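Local coordinates for vacuolar protein sorting-associated protein 29 (Entamoeba histolytica, PDB 5XCJ), which binds zinc through a metallophosphatase fold and, as a member of the VPS29 family, probably serves in retromer-mediated protein transport, at residues Leu119-Pro132 with Phe150-Glu164. The protein carries 1 engineered substitution. Sequence-based numbering, arbitrary orientation.
Sequences LETKEVGGKYFLNP and FMLLEINDSELTIYE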
loop_
_atom_site.group_PDB
_atom_site.type_symbol
_atom_site.label_atom_id
_atom_site.label_comp_id
_atom_site.label_asym_id
_atom_site.label_seq_id
_atom_site.Cartn_x
_atom_site.Cartn_y
_atom_site.Cartn_z
ATOM N N LEU A 119 -7.446 -3.187 -4.180
ATOM C CA LEU A 119 -6.861 -3.784 -2.999
ATOM C C LEU A 119 -6.939 -5.295 -3.111
ATOM O O LEU A 119 -7.962 -5.838 -3.494
ATOM C CB LEU A 119 -7.602 -3.321 -1.745
ATOM C CG LEU A 119 -7.165 -3.922 -0.414
ATOM C CD1 LEU A 119 -7.443 -2.951 0.717
ATOM C CD2 LEU A 119 -7.853 -5.248 -0.158
ATOM N N GLU A 120 -5.832 -5.966 -2.828
ATOM C CA GLU A 120 -5.820 -7.420 -2.864
ATOM C C GLU A 120 -4.828 -8.016 -1.879
ATOM O O GLU A 120 -3.729 -7.502 -1.704
ATOM C CB GLU A 120 -5.503 -7.912 -4.280
ATOM C CG GLU A 120 -5.660 -9.408 -4.475
ATOM C CD GLU A 120 -5.264 -9.861 -5.865
ATOM O OE1 GLU A 120 -6.147 -9.973 -6.737
ATOM O OE2 GLU A 120 -4.060 -10.091 -6.084
ATOM N N THR A 121 -5.229 -9.111 -1.244
ATOM C CA THR A 121 -4.356 -9.838 -0.345
ATOM C C THR A 121 -4.247 -11.249 -0.909
ATOM O O THR A 121 -5.246 -11.925 -1.067
ATOM C CB THR A 121 -4.923 -9.910 1.077
ATOM O OG1 THR A 121 -4.903 -8.610 1.667
ATOM C CG2 THR A 121 -4.096 -10.859 1.913
ATOM N N LYS A 122 -3.037 -11.671 -1.256
ATOM C CA LYS A 122 -2.848 -13.009 -1.795
ATOM C C LYS A 122 -1.607 -13.713 -1.263
ATOM O O LYS A 122 -0.557 -13.108 -1.114
ATOM C CB LYS A 122 -2.808 -12.958 -3.321
ATOM C CG LYS A 122 -3.549 -14.090 -4.001
ATOM C CD LYS A 122 -3.559 -13.940 -5.513
ATOM C CE LYS A 122 -2.159 -13.778 -6.072
ATOM N NZ LYS A 122 -2.174 -13.294 -7.476
ATOM N N GLU A 123 -1.728 -15.003 -0.981
ATOM C CA GLU A 123 -0.581 -15.769 -0.530
ATOM C C GLU A 123 -0.268 -16.802 -1.600
ATOM O O GLU A 123 -1.138 -17.550 -2.018
ATOM C CB GLU A 123 -0.854 -16.454 0.805
ATOM C CG GLU A 123 0.207 -17.464 1.203
ATOM C CD GLU A 123 -0.127 -18.876 0.757
ATOM O OE1 GLU A 123 -1.291 -19.136 0.420
ATOM O OE2 GLU A 123 0.776 -19.727 0.750
ATOM N N VAL A 124 0.957 -16.777 -2.105
ATOM C CA VAL A 124 1.377 -17.748 -3.111
ATOM C C VAL A 124 2.723 -18.365 -2.740
ATOM O O VAL A 124 3.683 -17.655 -2.472
ATOM C CB VAL A 124 1.388 -17.162 -4.548
ATOM C CG1 VAL A 124 1.136 -15.665 -4.554
ATOM C CG2 VAL A 124 2.672 -17.507 -5.291
ATOM N N GLY A 125 2.745 -19.689 -2.661
ATOM C CA GLY A 125 3.945 -20.450 -2.363
ATOM C C GLY A 125 4.646 -20.067 -1.077
ATOM O O GLY A 125 5.860 -20.116 -0.997
ATOM N N GLY A 126 3.875 -19.679 -0.069
ATOM C CA GLY A 126 4.427 -19.297 1.218
ATOM C C GLY A 126 4.889 -17.856 1.304
ATOM O O GLY A 126 5.359 -17.405 2.341
ATOM N N LYS A 127 4.732 -17.135 0.205
ATOM C CA LYS A 127 5.091 -15.727 0.131
ATOM C C LYS A 127 3.803 -14.907 0.062
ATOM O O LYS A 127 2.783 -15.384 -0.420
ATOM C CB LYS A 127 5.979 -15.434 -1.079
ATOM C CG LYS A 127 7.215 -16.308 -1.188
ATOM C CD LYS A 127 8.110 -16.181 0.026
ATOM C CE LYS A 127 9.029 -17.385 0.152
ATOM N NZ LYS A 127 10.140 -17.157 1.105
ATOM N N TYR A 128 3.856 -13.674 0.553
ATOM C CA TYR A 128 2.675 -12.825 0.582
ATOM C C TYR A 128 2.782 -11.606 -0.312
ATOM O O TYR A 128 3.774 -10.893 -0.281
ATOM C CB TYR A 128 2.384 -12.400 2.018
ATOM C CG TYR A 128 2.395 -13.558 2.988
ATOM C CD1 TYR A 128 3.565 -13.960 3.599
ATOM C CD2 TYR A 128 1.232 -14.254 3.273
ATOM C CE1 TYR A 128 3.579 -15.022 4.480
ATOM C CE2 TYR A 128 1.234 -15.314 4.150
ATOM C CZ TYR A 128 2.407 -15.695 4.748
ATOM O OH TYR A 128 2.409 -16.752 5.621
ATOM N N PHE A 129 1.755 -11.401 -1.125
ATOM C CA PHE A 129 1.693 -10.270 -2.034
ATOM C C PHE A 129 0.529 -9.388 -1.616
ATOM O O PHE A 129 -0.615 -9.821 -1.629
ATOM C CB PHE A 129 1.523 -10.762 -3.466
ATOM C CG PHE A 129 2.703 -11.537 -3.977
ATOM C CD1 PHE A 129 2.881 -12.863 -3.625
ATOM C CD2 PHE A 129 3.641 -10.937 -4.792
ATOM C CE1 PHE A 129 3.969 -13.573 -4.088
ATOM C CE2 PHE A 129 4.729 -11.644 -5.256
ATOM C CZ PHE A 129 4.894 -12.966 -4.900
ATOM N N LEU A 130 0.838 -8.142 -1.270
ATOM C CA LEU A 130 -0.161 -7.189 -0.801
ATOM C C LEU A 130 -0.281 -5.902 -1.615
ATOM O O LEU A 130 0.712 -5.304 -2.004
ATOM C CB LEU A 130 0.117 -6.834 0.658
ATOM C CG LEU A 130 0.581 -7.995 1.533
ATOM C CD1 LEU A 130 1.000 -7.526 2.913
ATOM C CD2 LEU A 130 -0.513 -9.037 1.625
ATOM N N ASN A 131 -1.514 -5.520 -1.905
ATOM C CA ASN A 131 -1.808 -4.283 -2.608
ATOM C C ASN A 131 -2.925 -3.596 -1.822
ATOM O O ASN A 131 -4.003 -4.152 -1.684
ATOM C CB ASN A 131 -2.252 -4.604 -4.030
ATOM C CG ASN A 131 -2.446 -3.369 -4.879
ATOM O OD1 ASN A 131 -2.873 -2.335 -4.400
ATOM N ND2 ASN A 131 -2.138 -3.488 -6.160
ATOM N N PRO A 132 -2.681 -2.385 -1.336
ATOM C CA PRO A 132 -3.696 -1.671 -0.550
ATOM C C PRO A 132 -4.726 -0.911 -1.390
ATOM O O PRO A 132 -5.658 -0.341 -0.830
ATOM C CB PRO A 132 -2.866 -0.691 0.283
ATOM C CG PRO A 132 -1.650 -0.444 -0.533
ATOM C CD PRO A 132 -1.391 -1.678 -1.348
ATOM N N PHE A 150 -7.263 0.907 1.877
ATOM C CA PHE A 150 -5.977 0.858 2.562
ATOM C C PHE A 150 -5.879 -0.407 3.417
ATOM O O PHE A 150 -6.868 -1.098 3.630
ATOM C CB PHE A 150 -5.654 2.129 3.347
ATOM C CG PHE A 150 -6.415 2.266 4.627
ATOM C CD1 PHE A 150 -5.958 1.664 5.780
ATOM C CD2 PHE A 150 -7.579 3.004 4.675
ATOM C CE1 PHE A 150 -6.653 1.794 6.959
ATOM C CE2 PHE A 150 -8.280 3.134 5.850
ATOM C CZ PHE A 150 -7.815 2.526 6.992
ATOM N N MET A 151 -4.679 -0.701 3.887
ATOM C CA MET A 151 -4.446 -1.880 4.706
ATOM C C MET A 151 -3.705 -1.546 5.986
ATOM O O MET A 151 -2.897 -0.629 6.025
ATOM C CB MET A 151 -3.582 -2.886 3.954
ATOM C CG MET A 151 -4.256 -3.692 2.867
ATOM S SD MET A 151 -3.034 -4.816 2.154
ATOM C CE MET A 151 -4.044 -5.731 0.998
ATOM N N LEU A 152 -3.998 -2.304 7.034
ATOM C CA LEU A 152 -3.302 -2.172 8.296
ATOM C C LEU A 152 -2.778 -3.560 8.615
ATOM O O LEU A 152 -3.532 -4.524 8.582
ATOM C CB LEU A 152 -4.224 -1.690 9.404
ATOM C CG LEU A 152 -4.497 -0.193 9.414
ATOM C CD1 LEU A 152 -5.415 0.165 10.566
ATOM C CD2 LEU A 152 -3.188 0.571 9.496
ATOM N N LEU A 153 -1.489 -3.661 8.896
ATOM C CA LEU A 153 -0.896 -4.951 9.205
ATOM C C LEU A 153 -0.495 -5.040 10.657
ATOM O O LEU A 153 0.110 -4.126 11.199
ATOM C CB LEU A 153 0.342 -5.222 8.346
ATOM C CG LEU A 153 0.329 -4.954 6.844
ATOM C CD1 LEU A 153 1.685 -5.329 6.267
ATOM C CD2 LEU A 153 -0.791 -5.708 6.153
ATOM N N GLU A 154 -0.851 -6.150 11.285
ATOM C CA GLU A 154 -0.458 -6.386 12.657
ATOM C C GLU A 154 0.537 -7.528 12.548
ATOM O O GLU A 154 0.177 -8.629 12.149
ATOM C CB GLU A 154 -1.664 -6.779 13.503
ATOM C CG GLU A 154 -1.332 -7.230 14.912
ATOM C CD GLU A 154 -2.560 -7.336 15.800
ATOM O OE1 GLU A 154 -3.689 -7.312 15.273
ATOM O OE2 GLU A 154 -2.390 -7.438 17.027
ATOM N N ILE A 155 1.797 -7.246 12.841
ATOM C CA ILE A 155 2.824 -8.266 12.764
ATOM C C ILE A 155 3.506 -8.520 14.101
ATOM O O ILE A 155 4.049 -7.610 14.720
ATOM C CB ILE A 155 3.924 -7.873 11.760
ATOM C CG1 ILE A 155 3.359 -7.751 10.347
ATOM C CG2 ILE A 155 5.070 -8.869 11.795
ATOM C CD1 ILE A 155 4.408 -7.449 9.306
ATOM N N ASN A 156 3.450 -9.761 14.558
ATOM C CA ASN A 156 4.163 -10.141 15.759
ATOM C C ASN A 156 5.042 -11.290 15.305
ATOM O O ASN A 156 4.541 -12.387 15.087
ATOM C CB ASN A 156 3.196 -10.602 16.845
ATOM C CG ASN A 156 3.868 -10.744 18.196
ATOM O OD1 ASN A 156 4.983 -10.271 18.396
ATOM N ND2 ASN A 156 3.192 -11.399 19.126
ATOM N N ASP A 157 6.324 -11.011 15.081
ATOM C CA ASP A 157 7.253 -12.041 14.638
ATOM C C ASP A 157 6.787 -12.651 13.323
ATOM O O ASP A 157 6.766 -11.979 12.297
ATOM C CB ASP A 157 7.489 -13.081 15.721
ATOM C CG ASP A 157 8.464 -12.599 16.771
ATOM O OD1 ASP A 157 9.314 -11.750 16.451
ATOM O OD2 ASP A 157 8.379 -13.064 17.921
ATOM N N SER A 158 6.435 -13.930 13.358
ATOM C CA SER A 158 5.989 -14.651 12.174
ATOM C C SER A 158 4.477 -14.640 11.977
ATOM O O SER A 158 3.968 -15.253 11.049
ATOM C CB SER A 158 6.517 -16.085 12.186
ATOM O OG SER A 158 7.908 -16.107 11.957
ATOM N N GLU A 159 3.762 -13.947 12.855
ATOM C CA GLU A 159 2.316 -13.882 12.742
ATOM C C GLU A 159 1.946 -12.624 11.963
ATOM O O GLU A 159 2.359 -11.528 12.310
ATOM C CB GLU A 159 1.657 -13.858 14.124
ATOM C CG GLU A 159 2.146 -14.941 15.073
ATOM C CD GLU A 159 1.271 -15.082 16.304
ATOM O OE1 GLU A 159 0.142 -14.557 16.301
ATOM O OE2 GLU A 159 1.724 -15.722 17.275
ATOM N N LEU A 160 1.191 -12.803 10.891
ATOM C CA LEU A 160 0.784 -11.679 10.066
ATOM C C LEU A 160 -0.726 -11.554 9.969
ATOM O O LEU A 160 -1.411 -12.501 9.610
ATOM C CB LEU A 160 1.388 -11.816 8.668
ATOM C CG LEU A 160 0.846 -10.931 7.545
ATOM C CD1 LEU A 160 1.091 -9.467 7.862
ATOM C CD2 LEU A 160 1.495 -11.303 6.225
ATOM N N THR A 161 -1.245 -10.379 10.299
ATOM C CA THR A 161 -2.676 -10.124 10.199
ATOM C C THR A 161 -2.929 -8.912 9.308
ATOM O O THR A 161 -2.305 -7.882 9.492
ATOM C CB THR A 161 -3.332 -9.904 11.571
ATOM O OG1 THR A 161 -3.113 -11.047 12.403
ATOM C CG2 THR A 161 -4.821 -9.687 11.404
ATOM N N ILE A 162 -3.844 -9.056 8.367
ATOM C CA ILE A 162 -4.160 -7.985 7.442
ATOM C C ILE A 162 -5.578 -7.472 7.624
ATOM O O ILE A 162 -6.529 -8.235 7.568
ATOM C CB ILE A 162 -4.025 -8.452 5.978
ATOM C CG1 ILE A 162 -2.562 -8.684 5.614
ATOM C CG2 ILE A 162 -4.677 -7.460 5.035
ATOM C CD1 ILE A 162 -2.309 -10.010 4.936
ATOM N N TYR A 163 -5.701 -6.171 7.845
ATOM C CA TYR A 163 -6.999 -5.535 7.990
ATOM C C TYR A 163 -7.250 -4.747 6.711
ATOM O O TYR A 163 -6.665 -3.686 6.515
ATOM C CB TYR A 163 -7.020 -4.573 9.178
ATOM C CG TYR A 163 -6.857 -5.220 10.529
ATOM C CD1 TYR A 163 -7.960 -5.664 11.236
ATOM C CD2 TYR A 163 -5.609 -5.360 11.108
ATOM C CE1 TYR A 163 -7.826 -6.249 12.475
ATOM C CE2 TYR A 163 -5.462 -5.946 12.351
ATOM C CZ TYR A 163 -6.576 -6.385 13.029
ATOM O OH TYR A 163 -6.449 -6.969 14.263
ATOM N N GLU A 164 -8.104 -5.265 5.845
ATOM C CA GLU A 164 -8.423 -4.612 4.582
ATOM C C GLU A 164 -9.559 -3.603 4.728
ATOM O O GLU A 164 -10.704 -3.988 4.922
ATOM C CB GLU A 164 -8.821 -5.644 3.527
ATOM C CG GLU A 164 -7.916 -6.854 3.402
ATOM C CD GLU A 164 -8.430 -7.834 2.358
ATOM O OE1 GLU A 164 -9.580 -7.679 1.923
ATOM O OE2 GLU A 164 -7.685 -8.751 1.974
HETATM O O HOH W 1 -7.915 -9.126 -0.433
#
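F150 meets the hairpin 119-132 through its backbone: its carbonyl O lies 3.5 Å from CD1 of L119, while its side chain starts away from that hairpin and the ring packs against F22 and Y165. M151 buries the most surface here. Its CG rests near P132, its SD lies 4.0 Å from CB of L130, and the chain, extended beyond CG (chi2 -179°), carries the methyl CE to 3.1 Å from the carbonyl O of N131, beside OG1 of T121 and CG of L119. Further on, L153 and L130 point at each other tip to tip, their CD1 atoms 4.1 Å apart. After the type II' turn at N156-E159, L160 lays CD2 over one face of the Y128 ring in a CH-pi contact, 4.2 Å from the centroid and 15° off the normal. CD1 of I162 touches both CG2 of T121 and CD2 of L130. At E164 the contact becomes polar: T121 OG1 donates to OE2 of E164 at 2.8 Å, approaching on the anti side and 27° out of the carboxylate plane. CD2 of L119 packs against the carboxylate. Two hairpins from different sheets meet mainly through side chains, without backbone hydrogen bonds, forming part of the buried interface of the beta-sandwich core in the calcineurin-like metallophosphatase fold, with N131 near D8 and H115, zinc ligands of this protein that hold no metal here.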